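Local atomic coordinates of SOXA (Paracoccus denitrificans, PDB entry 2C1D), a protein that serves as the diheme subunit of the SoxAX cytochrome complex, which catalyses heterodisulfide formation between thiosulfate and a cysteine of the carrier subunit SoxY. Residues 59-62 and 63-66; 180-183 and 184-188. All blocks are in the same frame, centred on the assembly; numbering follows the deposited sequence.

Interaction 1. Residues 59-62 and 63-66; sequences MVFV and DRGL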
loop_
_atom_site.group_PDB
_atom_site.type_symbol
_atom_site.label_atom_id
_atom_site.label_comp_id
_atom_site.label_asym_id
_atom_site.label_seq_id
_atom_site.Cartn_x
_atom_site.Cartn_y
_atom_site.Cartn_z
ATOM N N MET A 59 13.432 -12.413 -12.779
ATOM C CA MET A 59 14.785 -13.001 -12.890
ATOM C C MET A 59 15.628 -12.381 -14.003
ATOM O O MET A 59 16.868 -12.478 -14.027
ATOM C CB MET A 59 14.698 -14.526 -13.046
ATOM C CG MET A 59 14.054 -15.224 -11.846
ATOM S SD MET A 59 15.021 -15.058 -10.299
ATOM C CE MET A 59 16.319 -16.133 -10.687
ATOM N N VAL A 60 14.965 -11.725 -14.934
ATOM C CA VAL A 60 15.672 -10.909 -15.916
ATOM C C VAL A 60 16.470 -9.806 -15.221
ATOM O O VAL A 60 17.609 -9.484 -15.596
ATOM C CB VAL A 60 14.652 -10.283 -16.894
ATOM C CG1 VAL A 60 15.328 -9.367 -17.880
ATOM C CG2 VAL A 60 13.882 -11.412 -17.607
ATOM N N PHE A 61 15.863 -9.212 -14.206
ATOM C CA PHE A 61 16.490 -8.104 -13.505
ATOM C C PHE A 61 17.459 -8.558 -12.439
ATOM O O PHE A 61 18.429 -7.850 -12.171
ATOM C CB PHE A 61 15.405 -7.135 -13.034
ATOM C CG PHE A 61 14.511 -6.745 -14.161
ATOM C CD1 PHE A 61 13.268 -7.360 -14.349
ATOM C CD2 PHE A 61 14.984 -5.888 -15.143
ATOM C CE1 PHE A 61 12.469 -7.035 -15.474
ATOM C CE2 PHE A 61 14.202 -5.561 -16.235
ATOM C CZ PHE A 61 12.952 -6.141 -16.410
ATOM N N VAL A 62 17.238 -9.747 -11.888
ATOM C CA VAL A 62 18.279 -10.406 -11.076
ATOM C C VAL A 62 19.538 -10.626 -11.921
ATOM O O VAL A 62 20.624 -10.296 -11.471
ATOM C CB VAL A 62 17.809 -11.718 -10.536
ATOM C CG1 VAL A 62 18.958 -12.518 -9.883
ATOM C CG2 VAL A 62 16.645 -11.499 -9.564
ATOM N N ASP A 63 19.398 -11.162 -13.140
ATOM C CA ASP A 63 20.572 -11.428 -14.001
ATOM C C ASP A 63 21.308 -10.143 -14.425
ATOM O O ASP A 63 22.532 -10.085 -14.469
ATOM C CB ASP A 63 20.212 -12.302 -15.235
ATOM C CG ASP A 63 21.466 -12.884 -15.939
ATOM O OD1 ASP A 63 22.207 -13.685 -15.308
ATOM O OD2 ASP A 63 21.807 -12.592 -17.120
ATOM N N ARG A 64 20.563 -9.101 -14.716
ATOM C CA ARG A 64 21.145 -7.832 -15.041
ATOM C C ARG A 64 21.854 -7.223 -13.815
ATOM O O ARG A 64 22.888 -6.559 -13.952
ATOM C CB ARG A 64 20.043 -6.914 -15.500
ATOM C CG ARG A 64 20.497 -5.670 -16.135
ATOM C CD ARG A 64 19.571 -4.550 -15.817
ATOM N NE ARG A 64 18.719 -4.233 -16.911
ATOM C CZ ARG A 64 17.580 -3.562 -16.847
ATOM N NH1 ARG A 64 17.049 -3.099 -15.712
ATOM N NH2 ARG A 64 16.962 -3.355 -17.983
ATOM N N GLY A 65 21.279 -7.443 -12.631
ATOM C CA GLY A 65 21.934 -7.076 -11.384
ATOM C C GLY A 65 23.289 -7.765 -11.269
ATOM O O GLY A 65 24.252 -7.176 -10.812
ATOM N N LEU A 66 23.351 -9.021 -11.690
ATOM C CA LEU A 66 24.577 -9.800 -11.589
ATOM C C LEU A 66 25.630 -9.247 -12.551
ATOM O O LEU A 66 26.815 -9.210 -12.219
ATOM C CB LEU A 66 24.299 -11.288 -11.839
ATOM C CG LEU A 66 25.503 -12.245 -11.897
ATOM C CD1 LEU A 66 26.265 -12.256 -10.574
ATOM C CD2 LEU A 66 25.042 -13.646 -12.246
#

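Interaction 2. Residues 180-183 and 184-188; sequences CANC and HEDNA. With HEC (heme c), chain J.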
loop_
_atom_site.group_PDB
_atom_site.type_symbol
_atom_site.label_atom_id
_atom_site.label_comp_id
_atom_site.label_asym_id
_atom_site.label_seq_id
_atom_site.Cartn_x
_atom_site.Cartn_y
_atom_site.Cartn_z
ATOM N N CYS A 180 -2.387 2.737 6.542
ATOM C CA CYS A 180 -1.982 1.404 6.103
ATOM C C CYS A 180 -2.898 0.340 6.690
ATOM O O CYS A 180 -3.426 -0.533 5.979
ATOM C CB CYS A 180 -0.558 1.097 6.552
ATOM S SG CYS A 180 0.677 2.352 6.203
ATOM N N ALA A 181 -3.110 0.451 7.993
ATOM C CA ALA A 181 -3.934 -0.486 8.733
ATOM C C ALA A 181 -5.401 -0.517 8.316
ATOM O O ALA A 181 -5.996 -1.593 8.302
ATOM C CB ALA A 181 -3.812 -0.219 10.212
ATOM N N ASN A 182 -5.996 0.626 7.948
ATOM C CA ASN A 182 -7.380 0.616 7.480
ATOM C C ASN A 182 -7.584 -0.366 6.324
ATOM O O ASN A 182 -8.581 -1.048 6.272
ATOM C CB ASN A 182 -7.841 2.005 7.002
ATOM C CG ASN A 182 -8.149 2.942 8.140
ATOM O OD1 ASN A 182 -8.770 2.552 9.140
ATOM N ND2 ASN A 182 -7.689 4.152 8.032
ATOM N N CYS A 183 -6.654 -0.387 5.371
ATOM C CA CYS A 183 -6.751 -1.277 4.229
ATOM C C CYS A 183 -6.163 -2.671 4.464
ATOM O O CYS A 183 -6.854 -3.677 4.248
ATOM C CB CYS A 183 -6.099 -0.625 3.025
ATOM S SG CYS A 183 -7.047 0.810 2.500
ATOM N N HIS A 184 -4.923 -2.720 4.944
ATOM C CA HIS A 184 -4.155 -3.962 5.063
ATOM C C HIS A 184 -4.378 -4.763 6.344
ATOM O O HIS A 184 -4.077 -5.955 6.378
ATOM C CB HIS A 184 -2.689 -3.668 4.889
ATOM C CG HIS A 184 -2.385 -3.199 3.510
ATOM N ND1 HIS A 184 -2.825 -3.885 2.403
ATOM C CD2 HIS A 184 -1.740 -2.105 3.049
ATOM C CE1 HIS A 184 -2.452 -3.237 1.314
ATOM N NE2 HIS A 184 -1.811 -2.142 1.680
ATOM N N GLU A 185 -4.908 -4.114 7.373
ATOM C CA GLU A 185 -5.214 -4.809 8.623
ATOM C C GLU A 185 -6.731 -5.035 8.738
ATOM O O GLU A 185 -7.195 -6.185 8.832
ATOM C CB GLU A 185 -4.618 -4.033 9.804
ATOM C CG GLU A 185 -4.770 -4.696 11.167
ATOM C CD GLU A 185 -4.040 -3.934 12.260
ATOM O OE1 GLU A 185 -4.720 -3.462 13.194
ATOM O OE2 GLU A 185 -2.798 -3.784 12.188
ATOM N N ASP A 186 -7.520 -3.959 8.652
ATOM C CA ASP A 186 -8.972 -4.077 8.841
ATOM C C ASP A 186 -9.651 -4.772 7.695
ATOM O O ASP A 186 -10.721 -5.338 7.879
ATOM C CB ASP A 186 -9.630 -2.699 9.002
ATOM C CG ASP A 186 -9.208 -1.991 10.262
ATOM O OD1 ASP A 186 -8.600 -2.630 11.165
ATOM O OD2 ASP A 186 -9.429 -0.773 10.422
ATOM N N ASN A 187 -9.066 -4.710 6.499
ATOM C CA ASN A 187 -9.764 -5.165 5.308
ATOM C C ASN A 187 -9.033 -6.194 4.435
ATOM O O ASN A 187 -9.428 -6.413 3.296
ATOM C CB ASN A 187 -10.206 -3.967 4.463
ATOM C CG ASN A 187 -11.398 -3.260 5.046
ATOM O OD1 ASN A 187 -12.514 -3.784 5.011
ATOM N ND2 ASN A 187 -11.170 -2.086 5.624
ATOM N N ALA A 188 -8.010 -6.836 4.982
ATOM C CA ALA A 188 -7.315 -7.926 4.299
ATOM C C ALA A 188 -8.324 -9.000 3.982
ATOM O O ALA A 188 -9.128 -9.358 4.842
ATOM C CB ALA A 188 -6.212 -8.491 5.177
HETATM FE FE HEC J . -1.191 -0.692 0.370
HETATM C CHA HEC J . -0.465 -3.123 -1.918
HETATM C CHB HEC J . 1.898 -1.265 1.833
HETATM C CHC HEC J . -1.788 1.803 2.564
HETATM C CHD HEC J . -4.393 -0.487 -0.745
HETATM N NA HEC J . 0.428 -1.982 0.013
HETATM C C1A HEC J . 0.504 -2.903 -0.990
HETATM C C2A HEC J . 1.759 -3.595 -0.875
HETATM C C3A HEC J . 2.415 -3.061 0.178
HETATM C C4A HEC J . 1.581 -2.044 0.755
HETATM C CMA HEC J . 3.798 -3.430 0.709
HETATM C CAA HEC J . 2.261 -4.734 -1.795
HETATM C CBA HEC J . 2.021 -6.082 -1.092
HETATM C CGA HEC J . 2.564 -7.242 -1.919
HETATM O O1A HEC J . 2.431 -8.399 -1.459
HETATM O O2A HEC J . 3.111 -7.022 -3.051
HETATM N NB HEC J . -0.166 0.099 1.874
HETATM C C1B HEC J . 1.111 -0.228 2.301
HETATM C C2B HEC J . 1.521 0.729 3.281
HETATM C C3B HEC J . 0.510 1.563 3.499
HETATM C C4B HEC J . -0.550 1.203 2.599
HETATM C CMB HEC J . 2.861 0.689 4.021
HETATM C CAB HEC J . 0.501 2.755 4.481
HETATM C CBB HEC J . 1.479 3.659 4.166
HETATM N NC HEC J . -2.820 0.454 0.836
HETATM C C1C HEC J . -2.856 1.414 1.798
HETATM C C2C HEC J . -4.168 2.032 1.799
HETATM C C3C HEC J . -4.911 1.392 0.876
HETATM C C4C HEC J . -4.047 0.384 0.273
HETATM C CMC HEC J . -4.530 3.184 2.763
HETATM C CAC HEC J . -6.398 1.550 0.409
HETATM C CBC HEC J . -7.018 2.724 0.222
HETATM N ND HEC J . -2.232 -1.618 -1.070
HETATM C C1D HEC J . -3.573 -1.371 -1.375
HETATM C C2D HEC J . -3.981 -2.199 -2.493
HETATM C C3D HEC J . -2.755 -3.000 -2.857
HETATM C C4D HEC J . -1.730 -2.581 -1.929
HETATM C CMD HEC J . -5.355 -2.267 -3.183
HETATM C CAD HEC J . -2.627 -4.087 -3.952
HETATM C CBD HEC J . -3.277 -5.377 -3.415
HETATM C CGD HEC J . -2.470 -6.025 -2.308
HETATM O O1D HEC J . -2.691 -5.773 -1.103
HETATM O O2D HEC J . -1.578 -6.829 -2.590
#

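Interaction 1. Residues 59-62 and 63-66
Phe61 presents the edge of its ring to one face of the Arg64 guanidinium, with CD2 lying 3.5 Å from NH1 and offset toward the rim of that face. Seen from the ring, the arginine CZ sits in the ring plane beside the edge, and the two planes stand 68° apart; this is an edge-on contact, not a cation-pi stack. Over the centre of one face of the ring lies CG1 of Val60, the preceding residue. All this happens on the first turns of the alpha-helix 59-70, where i and i+3 side chains lie next to each other and point the same way. Arg64 starts with CG anti to the backbone N (chi1 -168°), then bends at chi2 and chi3, which folds the guanidinium back alongside the ring. Its NH1 also makes a salt bridge to Asp136 of helix 132-143, so the head group has the ring edge on one face and a carboxylate at NH1. Val62, which is buried, and Met59 pack against Leu143 of that same helix and Val260.

Beneath the side chains run four successive i to i+4 bonds. Asp63 N gives to Met59 O at 3.0 Å, Arg64 N to Val60 O at 3.1 Å, and Leu66 N to Val62 O at 3.0 Å, while the shortest of the set joins Gly65 N to Phe61 O at 2.9 Å.

Interaction 2. Residues 180-183 and 184-188
His184 NE2 binds the heme iron, FE, at 2.1 Å as one axial ligand. Cys180 SG is joined to the vinyl-derived carbon CAB of the same heme by a 1.8 Å thioether bond. Cys183 brings its SG up to CAC, in keeping with the second thioether expected there, although the model leaves that pair at 2.3 Å. CG of His184 lies anti to the carbonyl carbon (chi1 -66°), which swings the imidazole out toward the iron, with heme NB near the plane of the ring at its edge. Ser198 O accepts from His184 ND1, fixing the ring's rotation and probably making it a stronger donor to the metal.

This is the CXXCH motif of c-type cytochromes, wound as the short helix 180-184. His184 N bonds to Cys180 O at 2.8 Å, nearly straight (167°), tying the axial ligand to the first thioether cysteine. The next carbonyl, Ala181 O, takes two donors, Glu185 N and Asp186 N, the latter at 2.8 Å, as the chain leaves the helix. Asn187 then reaches back: its ND2 meets Asn182 O at 2.9 Å, with the acceptor in the amide plane, while OD1 is held by Asn190. With an alanine here both amide bonds go, and the loop after the helix would probably be freer to shift, Asn182 O and Asn190 ND2 having lost this partner. Further out, Glu185 OE2 is gripped by Tyr170 and Arg251, and Phe90 of the neighbouring SoxX chain packs on Asn182 and Cys183.

Interactions 1 and 2 lie on opposite sides of the chain's centre, their centres 33 Å apart and their nearest atoms about 23 Å apart, one in each of the two cytochrome c domains. Interaction 2 holds the heme whose other axial ligand is Cys225, the active-site cysteine, and the side chain of His184 is about 7 Å from that of Arg221, a probable substrate-binding residue. The first two turns of helix 59-70 stand off from the heme: Gly65 is about 9 Å from one, and the side chain of Met59 about 8 Å from that of the zinc ligand Asp55. Asn187, about 7 Å from a further heme, packs on Ile59 of the SoxX chain.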